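Local coordinates for major pilin backbone protein T-antigen, T13 (Streptococcus pyogenes, PDB 6BBT) that forms the major backbone subunit of the Streptococcus pyogenes pilus, probably assembling into a fibre whose subunits are strengthened by internal isopeptide bonds, at residues K15-T20 against T29-T34; V135-V140 against K146-E151. All blocks are in the same frame, centred on the assembly; numbering follows the deposited sequence.

Contact 1 (K15-T20 against T29-T34); sequences KSMIYT and TTFTFT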
loop_
_atom_site.group_PDB
_atom_site.type_symbol
_atom_site.label_atom_id
_atom_site.label_comp_id
_atom_site.label_asym_id
_atom_site.label_seq_id
_atom_site.Cartn_x
_atom_site.Cartn_y
_atom_site.Cartn_z
ATOM N N LYS A 15 10.897 8.478 -1.671
ATOM C CA LYS A 15 9.694 7.728 -1.932
ATOM C C LYS A 15 8.529 8.612 -1.563
ATOM O O LYS A 15 8.490 9.124 -0.455
ATOM C CB LYS A 15 9.664 6.471 -1.075
ATOM C CG LYS A 15 8.386 5.663 -1.184
ATOM C CD LYS A 15 8.123 5.155 -2.590
ATOM C CE LYS A 15 6.825 4.370 -2.665
ATOM N NZ LYS A 15 6.573 3.756 -3.994
ATOM N N SER A 16 7.591 8.774 -2.479
ATOM C CA SER A 16 6.336 9.462 -2.196
ATOM C C SER A 16 5.201 8.476 -2.354
ATOM O O SER A 16 5.099 7.800 -3.377
ATOM C CB SER A 16 6.128 10.641 -3.138
ATOM O OG SER A 16 7.172 11.582 -2.958
ATOM N N MET A 17 4.375 8.363 -1.319
ATOM C CA MET A 17 3.133 7.617 -1.411
ATOM C C MET A 17 2.035 8.643 -1.678
ATOM O O MET A 17 1.943 9.632 -0.956
ATOM C CB MET A 17 2.833 6.878 -0.104
ATOM C CG MET A 17 1.559 6.051 -0.147
ATOM S SD MET A 17 1.783 4.572 -1.143
ATOM C CE MET A 17 2.047 3.322 0.131
ATOM N N ILE A 18 1.229 8.410 -2.707
ATOM C CA ILE A 18 0.085 9.264 -3.001
ATOM C C ILE A 18 -0.894 9.059 -1.832
ATOM O O ILE A 18 -1.337 7.936 -1.577
ATOM C CB ILE A 18 -0.591 8.904 -4.339
ATOM C CG1 ILE A 18 0.381 9.094 -5.526
ATOM C CG2 ILE A 18 -1.888 9.702 -4.555
ATOM C CD1 ILE A 18 0.998 10.479 -5.637
ATOM N N TYR A 19 -1.153 10.141 -1.102
ATOM C CA TYR A 19 -1.988 10.097 0.086
ATOM C C TYR A 19 -2.600 11.471 0.342
ATOM O O TYR A 19 -1.887 12.415 0.661
ATOM C CB TYR A 19 -1.150 9.692 1.287
ATOM C CG TYR A 19 -1.951 9.398 2.528
ATOM C CD1 TYR A 19 -2.442 8.103 2.797
ATOM C CD2 TYR A 19 -2.230 10.409 3.444
ATOM C CE1 TYR A 19 -3.197 7.854 3.954
ATOM C CE2 TYR A 19 -2.959 10.154 4.587
ATOM C CZ TYR A 19 -3.438 8.891 4.850
ATOM O OH TYR A 19 -4.173 8.714 6.007
ATOM N N THR A 20 -3.916 11.559 0.222
ATOM C CA THR A 20 -4.611 12.848 0.281
ATOM C C THR A 20 -5.735 12.912 1.309
ATOM O O THR A 20 -6.380 13.968 1.436
ATOM C CB THR A 20 -5.169 13.223 -1.093
ATOM O OG1 THR A 20 -6.110 12.239 -1.511
ATOM C CG2 THR A 20 -4.032 13.330 -2.126
ATOM N N THR A 29 3.815 -1.281 5.519
ATOM C CA THR A 29 4.564 -2.004 4.491
ATOM C C THR A 29 5.925 -1.358 4.251
ATOM O O THR A 29 6.212 -0.281 4.787
ATOM C CB THR A 29 3.759 -2.084 3.167
ATOM O OG1 THR A 29 4.325 -3.079 2.301
ATOM C CG2 THR A 29 3.714 -0.734 2.465
ATOM N N THR A 30 6.770 -2.027 3.472
ATOM C CA THR A 30 8.078 -1.451 3.127
ATOM C C THR A 30 8.164 -1.383 1.627
ATOM O O THR A 30 7.480 -2.125 0.924
ATOM C CB THR A 30 9.260 -2.277 3.665
ATOM O OG1 THR A 30 9.192 -3.583 3.101
ATOM C CG2 THR A 30 9.189 -2.375 5.172
ATOM N N PHE A 31 8.960 -0.453 1.141
ATOM C CA PHE A 31 9.365 -0.442 -0.258
ATOM C C PHE A 31 10.871 -0.632 -0.308
ATOM O O PHE A 31 11.596 -0.061 0.491
ATOM C CB PHE A 31 8.965 0.867 -0.939
ATOM C CG PHE A 31 7.495 1.042 -1.026
ATOM C CD1 PHE A 31 6.796 0.539 -2.109
ATOM C CD2 PHE A 31 6.794 1.619 0.011
ATOM C CE1 PHE A 31 5.427 0.662 -2.190
ATOM C CE2 PHE A 31 5.406 1.741 -0.052
ATOM C CZ PHE A 31 4.724 1.258 -1.156
ATOM N N THR A 32 11.325 -1.429 -1.267
ATOM C CA THR A 32 12.716 -1.776 -1.396
ATOM C C THR A 32 13.231 -1.281 -2.737
ATOM O O THR A 32 12.627 -1.529 -3.772
ATOM C CB THR A 32 12.890 -3.293 -1.270
ATOM O OG1 THR A 32 12.563 -3.669 0.063
ATOM C CG2 THR A 32 14.336 -3.730 -1.559
ATOM N N PHE A 33 14.352 -0.573 -2.694
ATOM C CA PHE A 33 15.024 -0.126 -3.898
ATOM C C PHE A 33 16.287 -0.972 -4.072
ATOM O O PHE A 33 16.942 -1.332 -3.089
ATOM C CB PHE A 33 15.332 1.356 -3.782
ATOM C CG PHE A 33 14.194 2.115 -3.209
ATOM C CD1 PHE A 33 13.051 2.296 -3.953
ATOM C CD2 PHE A 33 14.202 2.501 -1.877
ATOM C CE1 PHE A 33 11.946 2.930 -3.405
ATOM C CE2 PHE A 33 13.109 3.158 -1.328
ATOM C CZ PHE A 33 11.981 3.362 -2.099
ATOM N N THR A 34 16.580 -1.305 -5.321
ATOM C CA THR A 34 17.694 -2.158 -5.675
ATOM C C THR A 34 18.607 -1.365 -6.584
ATOM O O THR A 34 18.147 -0.632 -7.455
ATOM C CB THR A 34 17.234 -3.397 -6.454
ATOM O OG1 THR A 34 16.176 -4.036 -5.747
ATOM C CG2 THR A 34 18.377 -4.387 -6.599
#
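With CG anti to the backbone N (chi1 175°) and a single bend at chi2 (61°), Lys15 reaches over to Phe31, and the two side chains cross at about a right angle. Lys15 CE arrives 3.6 Å above the plane of the Phe31 ring, over its centre, in a CH-pi contact only 6° off the normal. Beyond it, Lys15 NZ lies over the same face, 3.7 Å from Phe31 CD1. This nitrogen is covalently linked to CG of Asn152, so it is an amide rather than a free ammonium group, and it also hydrogen-bonds Glu101. A lysine, an asparagine and a nearby acid, walled by aromatic rings, form the intramolecular isopeptide site of the Spy0128-like beta-sandwich; here strands 10-17 and 29-37 come from facing sheets, and the axes of their segments 15-17 and 29-34 approach within 10.1 Å. Phenylalanine suits position 31: its flat apolar face covers one side of the lysine end and probably keeps water from the buried linkage. Met17, whose long flexible chain also bends, brings its methyl to the ring's edge, Met17 CE to Phe31 CZ 3.6 Å. Toward the root of the lysine, Phe33 CZ approaches Lys15 CB obliquely at 4.0 Å.

Contact 2 (V135-V140 against K146-E151); sequences VVSKEV and KPIRFE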
loop_
_atom_site.group_PDB
_atom_site.type_symbol
_atom_site.label_atom_id
_atom_site.label_comp_id
_atom_site.label_asym_id
_atom_site.label_seq_id
_atom_site.Cartn_x
_atom_site.Cartn_y
_atom_site.Cartn_z
ATOM N N VAL A 135 27.783 12.090 -7.860
ATOM C CA VAL A 135 26.781 11.100 -8.232
ATOM C C VAL A 135 25.724 11.815 -9.045
ATOM O O VAL A 135 25.161 12.799 -8.574
ATOM C CB VAL A 135 26.143 10.462 -6.990
ATOM C CG1 VAL A 135 25.081 9.448 -7.400
ATOM C CG2 VAL A 135 27.221 9.808 -6.139
ATOM N N VAL A 136 25.487 11.344 -10.270
ATOM C CA VAL A 136 24.506 11.957 -11.172
ATOM C C VAL A 136 23.386 10.963 -11.430
ATOM O O VAL A 136 23.664 9.818 -11.774
ATOM C CB VAL A 136 25.142 12.367 -12.521
ATOM C CG1 VAL A 136 24.121 13.086 -13.400
ATOM C CG2 VAL A 136 26.352 13.267 -12.275
ATOM N N SER A 137 22.131 11.394 -11.292
ATOM C CA SER A 137 20.992 10.503 -11.560
ATOM C C SER A 137 20.078 11.013 -12.672
ATOM O O SER A 137 19.866 12.214 -12.820
ATOM C CB SER A 137 20.185 10.258 -10.274
ATOM O OG SER A 137 19.716 11.477 -9.737
ATOM N N LYS A 138 19.544 10.071 -13.445
ATOM C CA LYS A 138 18.565 10.336 -14.502
ATOM C C LYS A 138 17.629 9.150 -14.606
ATOM O O LYS A 138 17.987 8.037 -14.211
ATOM C CB LYS A 138 19.242 10.470 -15.871
ATOM C CG LYS A 138 20.327 11.527 -15.986
ATOM C CD LYS A 138 21.126 11.341 -17.272
ATOM C CE LYS A 138 22.218 12.394 -17.422
ATOM N NZ LYS A 138 23.078 12.121 -18.613
ATOM N N GLU A 139 16.446 9.375 -15.160
ATOM C CA GLU A 139 15.612 8.271 -15.623
ATOM C C GLU A 139 16.292 7.616 -16.819
ATOM O O GLU A 139 16.858 8.316 -17.664
ATOM C CB GLU A 139 14.217 8.760 -16.023
ATOM C CG GLU A 139 13.379 9.289 -14.846
ATOM C CD GLU A 139 12.016 9.834 -15.267
ATOM O OE1 GLU A 139 11.505 9.434 -16.326
ATOM O OE2 GLU A 139 11.436 10.651 -14.528
ATOM N N VAL A 140 16.216 6.286 -16.896
ATOM C CA VAL A 140 16.732 5.550 -18.031
ATOM C C VAL A 140 16.046 6.091 -19.287
ATOM O O VAL A 140 14.846 6.391 -19.264
ATOM C CB VAL A 140 16.502 4.028 -17.881
ATOM C CG1 VAL A 140 16.794 3.274 -19.176
ATOM C CG2 VAL A 140 17.366 3.468 -16.755
ATOM N N LYS A 146 17.911 14.585 -12.707
ATOM C CA LYS A 146 16.986 14.871 -11.611
ATOM C C LYS A 146 17.135 13.838 -10.495
ATOM O O LYS A 146 17.558 12.707 -10.754
ATOM C CB LYS A 146 15.538 14.943 -12.104
ATOM C CG LYS A 146 15.098 13.754 -12.917
ATOM C CD LYS A 146 13.593 13.726 -13.137
ATOM C CE LYS A 146 13.164 14.467 -14.386
ATOM N NZ LYS A 146 11.806 14.006 -14.786
ATOM N N PRO A 147 16.803 14.227 -9.251
ATOM C CA PRO A 147 16.915 13.290 -8.144
ATOM C C PRO A 147 15.951 12.113 -8.301
ATOM O O PRO A 147 14.914 12.236 -8.951
ATOM C CB PRO A 147 16.599 14.148 -6.913
ATOM C CG PRO A 147 15.802 15.288 -7.424
ATOM C CD PRO A 147 16.288 15.538 -8.817
ATOM N N ILE A 148 16.334 10.964 -7.764
ATOM C CA ILE A 148 15.507 9.764 -7.860
ATOM C C ILE A 148 14.307 9.898 -6.928
ATOM O O ILE A 148 14.484 10.081 -5.745
ATOM C CB ILE A 148 16.308 8.499 -7.510
ATOM C CG1 ILE A 148 17.471 8.351 -8.509
ATOM C CG2 ILE A 148 15.396 7.274 -7.554
ATOM C CD1 ILE A 148 18.199 7.028 -8.453
ATOM N N ARG A 149 13.101 9.810 -7.478
ATOM C CA ARG A 149 11.867 9.837 -6.679
ATOM C C ARG A 149 10.926 8.780 -7.211
ATOM O O ARG A 149 10.510 8.853 -8.369
ATOM C CB ARG A 149 11.201 11.207 -6.779
ATOM C CG ARG A 149 9.804 11.309 -6.184
ATOM C CD ARG A 149 9.309 12.741 -6.320
ATOM N NE ARG A 149 8.008 12.966 -5.696
ATOM C CZ ARG A 149 6.821 12.719 -6.252
ATOM N NH1 ARG A 149 6.712 12.213 -7.485
ATOM N NH2 ARG A 149 5.715 12.982 -5.556
ATOM N N PHE A 150 10.594 7.801 -6.374
ATOM C CA PHE A 150 9.613 6.786 -6.733
ATOM C C PHE A 150 8.275 7.212 -6.167
ATOM O O PHE A 150 8.219 7.732 -5.054
ATOM C CB PHE A 150 10.011 5.435 -6.160
ATOM C CG PHE A 150 11.243 4.876 -6.784
ATOM C CD1 PHE A 150 11.176 4.274 -8.030
ATOM C CD2 PHE A 150 12.469 4.973 -6.143
ATOM C CE1 PHE A 150 12.325 3.780 -8.643
ATOM C CE2 PHE A 150 13.618 4.472 -6.738
ATOM C CZ PHE A 150 13.542 3.869 -7.990
ATOM N N GLU A 151 7.207 7.008 -6.926
ATOM C CA GLU A 151 5.872 7.397 -6.487
ATOM C C GLU A 151 4.987 6.163 -6.479
ATOM O O GLU A 151 4.795 5.555 -7.520
ATOM C CB GLU A 151 5.316 8.459 -7.433
ATOM C CG GLU A 151 3.921 8.920 -7.095
ATOM C CD GLU A 151 3.482 10.092 -7.958
ATOM O OE1 GLU A 151 4.034 11.188 -7.785
ATOM O OE2 GLU A 151 2.590 9.909 -8.804
#
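Ser137 and Lys146 face each other at the mouth of the short loop that carries the chain from one sheet of the beta-sandwich to the other, from strand 131-139 into strand 148-166. Two hydrogen bonds join them in opposite directions. Lys146 N gives its proton to Ser137 O at 3.1 Å in a fairly straight bond (159°), and Ser137 OG gives its own to Lys146 O at 2.7 Å. The hydroxyl reaches its acceptor from above the carbonyl plane, 42° out of it, instead of along a lone pair. Serine fits here because its short hydroxyl side chain, buried and directed at the other segment, supplies a donor to the Lys146 carbonyl. Beneath this polar pair the packing turns apolar: Ile148 brings CG1 to within 3.8 Å of Ser137 CB, and Trp116 lies against Ile148, Glu139 and Lys146 alike.

Farther out, the side chains of Glu139 and Lys146 slant across one another. The glutamate runs extended beyond CG, whereas the lysine starts away from strand 131-139 and swings back through a bend at chi3 (89°); a long, flexible residue suits this position because its charged end can turn back toward the carboxylate. The resulting salt bridge, Lys146 NZ to Glu139 OE2, is weak at 3.4 Å; the other carboxylate oxygen, Glu139 OE1, pairs with Lys114. Along the second strand, Arg149 NH1 meets Glu151 OE1 on its anti side at 2.9 Å.

How the contacts relate
From the N terminus, strand 10-17 runs into a loop that returns as strand 29-37 in the facing sheet; contact 1 closes it. Only much later does contact 2 open, closing the shorter loop between strands 131-139 and 148-166, so the two follow in series without nesting. Space brings them together: strand 148-166 lies parallel beside strand 10-17, with Ser16 N probably hydrogen-bonded to Phe150 O at 2.8 Å, while the rings of Phe33 and Phe150 meet nearly parallel across the interior. Asn152, just past contact 2, receives the covalent link from contact 1, tying early and late strands of the isopeptide-containing domain together.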